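PDB 5I0F: glycoside hydrolase family 31 from Trueperella pyogenes, which probably hydrolyses cycloalternan through a covalent glucosyl-enzyme intermediate. Local coordinates for residues Phe464-Leu477 and Asn489-Gly501. Residues are numbered along the deposited sequence; the frame is centred on the assembly and turned at random.
With BGC (beta-D-glucopyranose), chain C.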
ATOM      1  N   PHE A 464       3.698  -6.720 -15.257  1.00 16.51           N
ATOM      2  CA  PHE A 464       2.648  -5.744 -15.017  1.00 16.42           C
ATOM      3  C   PHE A 464       2.913  -4.874 -13.795  1.00 16.25           C
ATOM      4  O   PHE A 464       3.375  -5.374 -12.763  1.00 15.93           O
ATOM      5  CB  PHE A 464       1.305  -6.465 -14.829  1.00 17.00           C
ATOM      6  CG  PHE A 464       0.824  -7.203 -16.053  1.00 17.30           C
ATOM      7  CD1 PHE A 464       0.113  -6.541 -17.041  1.00 17.35           C
ATOM      8  CD2 PHE A 464       1.029  -8.585 -16.175  1.00 17.75           C
ATOM      9  CE1 PHE A 464      -0.365  -7.237 -18.153  1.00 18.13           C
ATOM     10  CE2 PHE A 464       0.574  -9.274 -17.277  1.00 18.03           C
ATOM     11  CZ  PHE A 464      -0.121  -8.610 -18.262  1.00 18.40           C
ATOM     12  N   LYS A 465       2.631  -3.574 -13.918  1.00 15.82           N
ATOM     13  CA  LYS A 465       2.552  -2.681 -12.768  1.00 15.98           C
ATOM     14  C   LYS A 465       1.115  -2.721 -12.253  1.00 16.01           C
ATOM     15  O   LYS A 465       0.243  -2.004 -12.766  1.00 16.86           O
ATOM     16  CB  LYS A 465       2.956  -1.254 -13.137  1.00 15.95           C
ATOM     17  CG  LYS A 465       2.974  -0.319 -11.932  1.00 16.08           C
ATOM     18  CD  LYS A 465       3.589   1.026 -12.260  1.00 16.63           C
ATOM     19  CE  LYS A 465       3.646   1.896 -11.014  1.00 16.74           C
ATOM     20  NZ  LYS A 465       4.325   3.197 -11.279  1.00 16.97           N
ATOM     21  N   THR A 466       0.901  -3.564 -11.255  1.00 16.34           N
ATOM     22  CA  THR A 466      -0.395  -3.862 -10.680  1.00 16.73           C
ATOM     23  C   THR A 466      -0.662  -2.824  -9.603  1.00 16.31           C
ATOM     24  O   THR A 466      -0.487  -3.078  -8.433  1.00 16.12           O
ATOM     25  CB  THR A 466      -0.404  -5.314 -10.132  1.00 17.13           C
ATOM     26  OG1 THR A 466       0.890  -5.638  -9.606  1.00 17.58           O
ATOM     27  CG2 THR A 466      -0.722  -6.300 -11.243  1.00 17.34           C
ATOM     28  N   ASP A 467      -1.075  -1.640 -10.042  1.00 16.05           N
ATOM     29  CA  ASP A 467      -1.355  -0.495  -9.187  1.00 16.50           C
ATOM     30  C   ASP A 467      -2.730  -0.650  -8.506  1.00 16.68           C
ATOM     31  O   ASP A 467      -3.556  -1.461  -8.924  1.00 16.72           O
ATOM     32  CB  ASP A 467      -1.316   0.772 -10.072  1.00 17.31           C
ATOM     33  CG  ASP A 467      -1.135   2.068  -9.304  1.00 18.33           C
ATOM     34  OD1 ASP A 467      -0.968   2.088  -8.076  1.00 18.62           O
ATOM     35  OD2 ASP A 467      -1.134   3.137  -9.988  1.00 21.20           O
ATOM     36  N   GLY A 468      -2.954   0.115  -7.454  1.00 16.47           N
ATOM     37  CA  GLY A 468      -4.199   0.039  -6.687  1.00 17.46           C
ATOM     38  C   GLY A 468      -4.383  -1.234  -5.870  1.00 17.76           C
ATOM     39  O   GLY A 468      -3.426  -1.817  -5.391  1.00 17.64           O
ATOM     40  N   GLY A 469      -5.634  -1.627  -5.674  1.00 18.28           N
ATOM     41  CA  GLY A 469      -6.003  -2.796  -4.870  1.00 18.62           C
ATOM     42  C   GLY A 469      -6.592  -2.487  -3.494  1.00 18.90           C
ATOM     43  O   GLY A 469      -6.991  -3.421  -2.776  1.00 18.94           O
ATOM     44  N   GLU A 470      -6.681  -1.197  -3.148  1.00 18.98           N
ATOM     45  CA  GLU A 470      -7.159  -0.739  -1.819  1.00 18.93           C
ATOM     46  C   GLU A 470      -8.629  -0.324  -1.842  1.00 19.41           C
ATOM     47  O   GLU A 470      -9.106   0.233  -0.876  1.00 20.14           O
ATOM     48  CB  GLU A 470      -6.353   0.463  -1.323  1.00 19.03           C
ATOM     49  CG  GLU A 470      -4.843   0.380  -1.557  1.00 18.51           C
ATOM     50  CD  GLU A 470      -4.356   0.931  -2.900  1.00 18.84           C
ATOM     51  OE1 GLU A 470      -5.174   1.364  -3.762  1.00 18.95           O
ATOM     52  OE2 GLU A 470      -3.113   0.944  -3.103  1.00 18.61           O
ATOM     53  N   HIS A 471      -9.370  -0.662  -2.892  1.00 19.09           N
ATOM     54  CA  HIS A 471     -10.636   0.017  -3.196  1.00 19.42           C
ATOM     55  C   HIS A 471     -11.864  -0.532  -2.461  1.00 19.83           C
ATOM     56  O   HIS A 471     -12.915   0.129  -2.424  1.00 20.36           O
ATOM     57  CB  HIS A 471     -10.899  -0.055  -4.706  1.00 19.61           C
ATOM     58  CG  HIS A 471      -9.666   0.146  -5.535  1.00 19.30           C
ATOM     59  ND1 HIS A 471      -9.044   1.372  -5.650  1.00 19.17           N
ATOM     60  CD2 HIS A 471      -8.920  -0.726  -6.247  1.00 19.03           C
ATOM     61  CE1 HIS A 471      -7.972   1.247  -6.405  1.00 19.03           C
ATOM     62  NE2 HIS A 471      -7.878  -0.014  -6.786  1.00 18.76           N
ATOM     63  N   ALA A 472     -11.755  -1.729  -1.888  1.00 19.76           N
ATOM     64  CA  ALA A 472     -12.934  -2.401  -1.287  1.00 20.42           C
ATOM     65  C   ALA A 472     -13.156  -1.880   0.114  1.00 20.45           C
ATOM     66  O   ALA A 472     -12.320  -2.122   0.990  1.00 20.17           O
ATOM     67  CB  ALA A 472     -12.730  -3.904  -1.239  1.00 20.57           C
ATOM     68  N   TRP A 473     -14.271  -1.172   0.322  1.00 20.62           N
ATOM     69  CA  TRP A 473     -14.703  -0.752   1.645  1.00 20.72           C
ATOM     70  C   TRP A 473     -16.092  -1.331   1.894  1.00 21.60           C
ATOM     71  O   TRP A 473     -16.987  -1.172   1.072  1.00 21.79           O
ATOM     72  CB  TRP A 473     -14.799   0.764   1.753  1.00 21.07           C
ATOM     73  CG  TRP A 473     -13.543   1.572   1.564  1.00 20.24           C
ATOM     74  CD1 TRP A 473     -12.237   1.145   1.640  1.00 20.89           C
ATOM     75  CD2 TRP A 473     -13.487   2.965   1.297  1.00 20.29           C
ATOM     76  NE1 TRP A 473     -11.381   2.200   1.404  1.00 20.35           N
ATOM     77  CE2 TRP A 473     -12.130   3.329   1.193  1.00 20.31           C
ATOM     78  CE3 TRP A 473     -14.460   3.949   1.126  1.00 20.88           C
ATOM     79  CZ2 TRP A 473     -11.729   4.643   0.940  1.00 20.59           C
ATOM     80  CZ3 TRP A 473     -14.061   5.256   0.872  1.00 21.14           C
ATOM     81  CH2 TRP A 473     -12.703   5.584   0.767  1.00 20.70           C
ATOM     82  N   GLY A 474     -16.280  -1.969   3.043  1.00 22.06           N
ATOM     83  CA  GLY A 474     -17.577  -2.531   3.420  1.00 22.42           C
ATOM     84  C   GLY A 474     -17.345  -3.850   4.109  1.00 22.60           C
ATOM     85  O   GLY A 474     -16.852  -4.799   3.489  1.00 22.86           O
ATOM     86  N   SER A 475     -17.687  -3.925   5.388  1.00 22.74           N
ATOM     87  CA  SER A 475     -17.476  -5.148   6.147  1.00 23.49           C
ATOM     88  C   SER A 475     -18.352  -6.313   5.639  1.00 24.17           C
ATOM     89  O   SER A 475     -18.002  -7.472   5.849  1.00 23.52           O
ATOM     90  CB  SER A 475     -17.750  -4.886   7.643  1.00 24.50           C
ATOM     91  OG  SER A 475     -19.148  -4.721   7.841  1.00 25.96           O
ATOM     92  N   ASP A 476     -19.462  -5.992   4.962  1.00 25.32           N
ATOM     93  CA  ASP A 476     -20.464  -6.985   4.542  1.00 27.53           C
ATOM     94  C   ASP A 476     -20.448  -7.272   3.037  1.00 26.71           C
ATOM     95  O   ASP A 476     -21.341  -7.949   2.526  1.00 25.83           O
ATOM     96  CB  ASP A 476     -21.875  -6.587   4.995  1.00 31.00           C
ATOM     97  CG  ASP A 476     -22.189  -5.096   4.776  1.00 34.37           C
ATOM     98  OD1 ASP A 476     -21.312  -4.294   4.294  1.00 36.80           O
ATOM     99  OD2 ASP A 476     -23.330  -4.718   5.144  1.00 39.06           O
ATOM    100  N   LEU A 477     -19.414  -6.799   2.334  1.00 24.43           N
ATOM    101  CA  LEU A 477     -19.214  -7.181   0.938  1.00 24.38           C
ATOM    102  C   LEU A 477     -19.094  -8.713   0.852  1.00 24.44           C
ATOM    103  O   LEU A 477     -18.769  -9.346   1.841  1.00 24.26           O
ATOM    104  CB  LEU A 477     -17.977  -6.492   0.353  1.00 23.42           C
ATOM    105  CG  LEU A 477     -17.941  -4.952   0.335  1.00 23.17           C
ATOM    106  CD1 LEU A 477     -16.719  -4.476  -0.443  1.00 22.41           C
ATOM    107  CD2 LEU A 477     -19.207  -4.330  -0.207  1.00 23.81           C
ATOM    108  N   ASN A 489     -11.364  -7.772   2.141  1.00 19.89           N
ATOM    109  CA  ASN A 489     -10.900  -6.459   1.665  1.00 19.17           C
ATOM    110  C   ASN A 489      -9.377  -6.256   1.863  1.00 19.08           C
ATOM    111  O   ASN A 489      -8.725  -5.754   0.947  1.00 19.08           O
ATOM    112  CB  ASN A 489     -11.708  -5.322   2.272  1.00 19.36           C
ATOM    113  CG  ASN A 489     -13.196  -5.383   1.897  1.00 19.98           C
ATOM    114  OD1 ASN A 489     -13.613  -6.164   1.035  1.00 20.95           O
ATOM    115  ND2 ASN A 489     -13.995  -4.594   2.570  1.00 20.58           N
ATOM    116  N   ASN A 490      -8.823  -6.640   3.018  1.00 18.91           N
ATOM    117  CA  ASN A 490      -7.358  -6.585   3.218  1.00 19.32           C
ATOM    118  C   ASN A 490      -6.611  -7.629   2.386  1.00 19.50           C
ATOM    119  O   ASN A 490      -5.456  -7.430   1.991  1.00 18.79           O
ATOM    120  CB  ASN A 490      -6.978  -6.789   4.682  1.00 19.84           C
ATOM    121  CG  ASN A 490      -7.276  -5.581   5.563  1.00 20.54           C
ATOM    122  OD1 ASN A 490      -7.210  -4.424   5.130  1.00 20.33           O
ATOM    123  ND2 ASN A 490      -7.590  -5.853   6.838  1.00 21.17           N
ATOM    124  N   LEU A 491      -7.253  -8.770   2.186  1.00 19.37           N
ATOM    125  CA  LEU A 491      -6.705  -9.829   1.364  1.00 20.30           C
ATOM    126  C   LEU A 491      -6.639  -9.478  -0.119  1.00 19.53           C
ATOM    127  O   LEU A 491      -5.792 -10.015  -0.847  1.00 19.65           O
ATOM    128  CB  LEU A 491      -7.524 -11.110   1.563  1.00 21.43           C
ATOM    129  CG  LEU A 491      -7.030 -12.386   0.877  1.00 22.60           C
ATOM    130  CD1 LEU A 491      -5.608 -12.751   1.273  1.00 22.87           C
ATOM    131  CD2 LEU A 491      -7.973 -13.539   1.196  1.00 23.87           C
ATOM    132  N   TYR A 492      -7.516  -8.585  -0.576  1.00 19.38           N
ATOM    133  CA  TYR A 492      -7.655  -8.270  -2.007  1.00 18.76           C
ATOM    134  C   TYR A 492      -6.316  -8.084  -2.756  1.00 18.62           C
ATOM    135  O   TYR A 492      -6.114  -8.688  -3.815  1.00 17.70           O
ATOM    136  CB  TYR A 492      -8.542  -7.032  -2.227  1.00 18.59           C
ATOM    137  CG  TYR A 492      -8.976  -6.929  -3.657  1.00 18.62           C
ATOM    138  CD1 TYR A 492      -8.160  -6.358  -4.618  1.00 18.23           C
ATOM    139  CD2 TYR A 492     -10.187  -7.482  -4.072  1.00 18.95           C
ATOM    140  CE1 TYR A 492      -8.523  -6.334  -5.961  1.00 18.16           C
ATOM    141  CE2 TYR A 492     -10.570  -7.446  -5.401  1.00 18.96           C
ATOM    142  CZ  TYR A 492      -9.745  -6.868  -6.346  1.00 18.69           C
ATOM    143  OH  TYR A 492     -10.153  -6.830  -7.667  1.00 18.79           O
ATOM    144  N   PRO A 493      -5.428  -7.216  -2.237  1.00 18.51           N
ATOM    145  CA  PRO A 493      -4.200  -6.988  -3.002  1.00 18.40           C
ATOM    146  C   PRO A 493      -3.288  -8.202  -3.145  1.00 18.60           C
ATOM    147  O   PRO A 493      -2.548  -8.292  -4.150  1.00 18.31           O
ATOM    148  CB  PRO A 493      -3.521  -5.831  -2.244  1.00 18.41           C
ATOM    149  CG  PRO A 493      -4.096  -5.861  -0.886  1.00 18.58           C
ATOM    150  CD  PRO A 493      -5.529  -6.272  -1.103  1.00 18.74           C
ATOM    151  N   VAL A 494      -3.377  -9.143  -2.206  1.00 18.59           N
ATOM    152  CA  VAL A 494      -2.634 -10.400  -2.303  1.00 19.09           C
ATOM    153  C   VAL A 494      -3.158 -11.218  -3.493  1.00 19.27           C
ATOM    154  O   VAL A 494      -2.384 -11.689  -4.321  1.00 18.57           O
ATOM    155  CB  VAL A 494      -2.712 -11.209  -0.999  1.00 19.73           C
ATOM    156  CG1 VAL A 494      -1.842 -12.453  -1.074  1.00 20.48           C
ATOM    157  CG2 VAL A 494      -2.277 -10.341   0.182  1.00 19.97           C
ATOM    158  N   ASN A 495      -4.481 -11.370  -3.568  1.00 19.10           N
ATOM    159  CA  ASN A 495      -5.123 -12.087  -4.669  1.00 19.65           C
ATOM    160  C   ASN A 495      -4.884 -11.417  -6.036  1.00 19.36           C
ATOM    161  O   ASN A 495      -4.706 -12.096  -7.065  1.00 19.66           O
ATOM    162  CB  ASN A 495      -6.622 -12.216  -4.365  1.00 20.00           C
ATOM    163  CG  ASN A 495      -6.923 -13.315  -3.357  1.00 20.66           C
ATOM    164  OD1 ASN A 495      -6.244 -14.323  -3.329  1.00 20.84           O
ATOM    165  ND2 ASN A 495      -7.966 -13.138  -2.555  1.00 21.15           N
ATOM    166  N   TYR A 496      -4.859 -10.088  -6.038  1.00 18.84           N
ATOM    167  CA  TYR A 496      -4.604  -9.293  -7.247  1.00 18.52           C
ATOM    168  C   TYR A 496      -3.205  -9.548  -7.826  1.00 18.27           C
ATOM    169  O   TYR A 496      -3.057  -9.881  -9.017  1.00 17.38           O
ATOM    170  CB  TYR A 496      -4.813  -7.829  -6.884  1.00 18.30           C
ATOM    171  CG  TYR A 496      -4.482  -6.761  -7.896  1.00 18.04           C
ATOM    172  CD1 TYR A 496      -4.725  -6.914  -9.261  1.00 18.06           C
ATOM    173  CD2 TYR A 496      -3.926  -5.557  -7.466  1.00 18.15           C
ATOM    174  CE1 TYR A 496      -4.433  -5.877 -10.161  1.00 17.84           C
ATOM    175  CE2 TYR A 496      -3.638  -4.531  -8.340  1.00 17.62           C
ATOM    176  CZ  TYR A 496      -3.886  -4.694  -9.698  1.00 17.96           C
ATOM    177  OH  TYR A 496      -3.591  -3.650 -10.562  1.00 17.63           O
ATOM    178  N   ALA A 497      -2.193  -9.386  -6.994  1.00 18.55           N
ATOM    179  CA  ALA A 497      -0.805  -9.657  -7.413  1.00 19.08           C
ATOM    180  C   ALA A 497      -0.661 -11.113  -7.838  1.00 19.58           C
ATOM    181  O   ALA A 497      -0.094 -11.396  -8.897  1.00 20.41           O
ATOM    182  CB  ALA A 497       0.183  -9.315  -6.300  1.00 19.12           C
ATOM    183  N   ARG A 498      -1.207 -12.029  -7.048  1.00 20.17           N
ATOM    184  CA  ARG A 498      -1.232 -13.445  -7.414  1.00 20.67           C
ATOM    185  C   ARG A 498      -1.840 -13.710  -8.795  1.00 20.21           C
ATOM    186  O   ARG A 498      -1.302 -14.491  -9.572  1.00 19.97           O
ATOM    187  CB  ARG A 498      -1.999 -14.248  -6.373  1.00 22.26           C
ATOM    188  CG  ARG A 498      -2.109 -15.728  -6.686  1.00 23.78           C
ATOM    189  CD  ARG A 498      -2.859 -16.493  -5.621  1.00 25.99           C
ATOM    190  NE  ARG A 498      -2.873 -17.926  -5.948  1.00 28.09           N
ATOM    191  CZ  ARG A 498      -3.528 -18.858  -5.269  1.00 29.30           C
ATOM    192  NH1 ARG A 498      -4.243 -18.545  -4.204  1.00 29.63           N
ATOM    193  NH2 ARG A 498      -3.464 -20.121  -5.673  1.00 30.71           N
ATOM    194  N   ALA A 499      -2.979 -13.084  -9.087  1.00 19.71           N
ATOM    195  CA  ALA A 499      -3.679 -13.302 -10.381  1.00 18.97           C
ATOM    196  C   ALA A 499      -2.751 -13.031 -11.556  1.00 18.51           C
ATOM    197  O   ALA A 499      -2.678 -13.829 -12.479  1.00 18.21           O
ATOM    198  CB  ALA A 499      -4.896 -12.397 -10.482  1.00 18.86           C
ATOM    199  N   TYR A 500      -2.027 -11.906 -11.507  1.00 17.96           N
ATOM    200  CA  TYR A 500      -1.159 -11.526 -12.624  1.00 18.52           C
ATOM    201  C   TYR A 500       0.151 -12.334 -12.641  1.00 18.76           C
ATOM    202  O   TYR A 500       0.655 -12.684 -13.723  1.00 19.21           O
ATOM    203  CB  TYR A 500      -0.901 -10.027 -12.632  1.00 17.95           C
ATOM    204  CG  TYR A 500      -2.061  -9.205 -13.146  1.00 17.99           C
ATOM    205  CD1 TYR A 500      -3.122  -8.817 -12.304  1.00 17.74           C
ATOM    206  CD2 TYR A 500      -2.105  -8.805 -14.471  1.00 17.97           C
ATOM    207  CE1 TYR A 500      -4.171  -8.040 -12.786  1.00 17.91           C
ATOM    208  CE2 TYR A 500      -3.140  -8.017 -14.956  1.00 18.56           C
ATOM    209  CZ  TYR A 500      -4.173  -7.641 -14.119  1.00 18.47           C
ATOM    210  OH  TYR A 500      -5.163  -6.825 -14.630  1.00 19.32           O
ATOM    211  N   GLY A 501       0.684 -12.653 -11.459  1.00 18.84           N
ATOM    212  CA  GLY A 501       1.814 -13.586 -11.359  1.00 19.38           C
ATOM    213  C   GLY A 501       1.505 -14.925 -12.021  1.00 20.07           C
ATOM    214  O   GLY A 501       2.310 -15.439 -12.797  1.00 20.25           O
TER
HETATM  215  C2  BGC C   1       0.448   4.949  -8.924  1.00 18.23           C
HETATM  216  C3  BGC C   1       1.304   5.943  -9.731  1.00 17.77           C
HETATM  217  C4  BGC C   1       0.799   5.988 -11.169  1.00 18.43           C
HETATM  218  C5  BGC C   1      -0.702   6.314 -11.216  1.00 19.02           C
HETATM  219  C6  BGC C   1      -1.205   6.148 -12.644  1.00 19.27           C
HETATM  220  C1  BGC C   1      -0.906   4.481  -9.516  1.00 19.92           C
HETATM  221  O2  BGC C   1       0.617   4.897  -7.493  1.00 16.64           O
HETATM  222  O3  BGC C   1       2.683   5.568  -9.674  1.00 17.48           O
HETATM  223  O4  BGC C   1       1.537   6.964 -11.929  1.00 17.01           O
HETATM  224  O5  BGC C   1      -1.513   5.502 -10.329  1.00 19.44           O
HETATM  225  O6  BGC C   1      -2.536   6.656 -12.775  1.00 19.74           O
HETATM  226  O   HOH W   1      -9.093  -3.594  -0.907  1.00 18.92           O
HETATM  227  O   HOH W   2     -14.013  -2.660   4.845  1.00 24.79           O
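Asn489 ND2 gives a hydrogen bond to Gly474 O at 3.0 Å, the oxygen being met from well above its carbonyl plane, and another to a water that also takes the N-H of Gly474. On the other branch of the amide, OD1 is hydrogen-bonded to the hydroxyl of Tyr479 and packs 3.3 Å from Ala472 CB. A second water receives a weak bond from Ala472 N and lies within hydrogen-bonding distance of Gly469 O and Asn489 O. Further along helix 489-501, Tyr496 reaches the strand end: its CG lies anti to the backbone N (chi1 174°), and OH donates to a lone pair of Asp467 O at 2.7 Å. This is a beta-alpha unit of the eight-stranded TIM barrel, with strand 464-466 running antiparallel to the helix that follows it. Asp467, just past the strand, is bonded covalently through OD2 to C1 of the glucose, which marks it as the nucleophile; Tyr496 thus bonds to the backbone of the sugar-carrying residue. Thr466 CB sits off-centre over the Tyr496 ring, while CG2 lies over the Tyr500 face, 4.0 Å from its centroid. Tyr500 turns an edge to the face of Phe464, T-shaped with planes at 62°, and its OH bonds to Gln388 OE1.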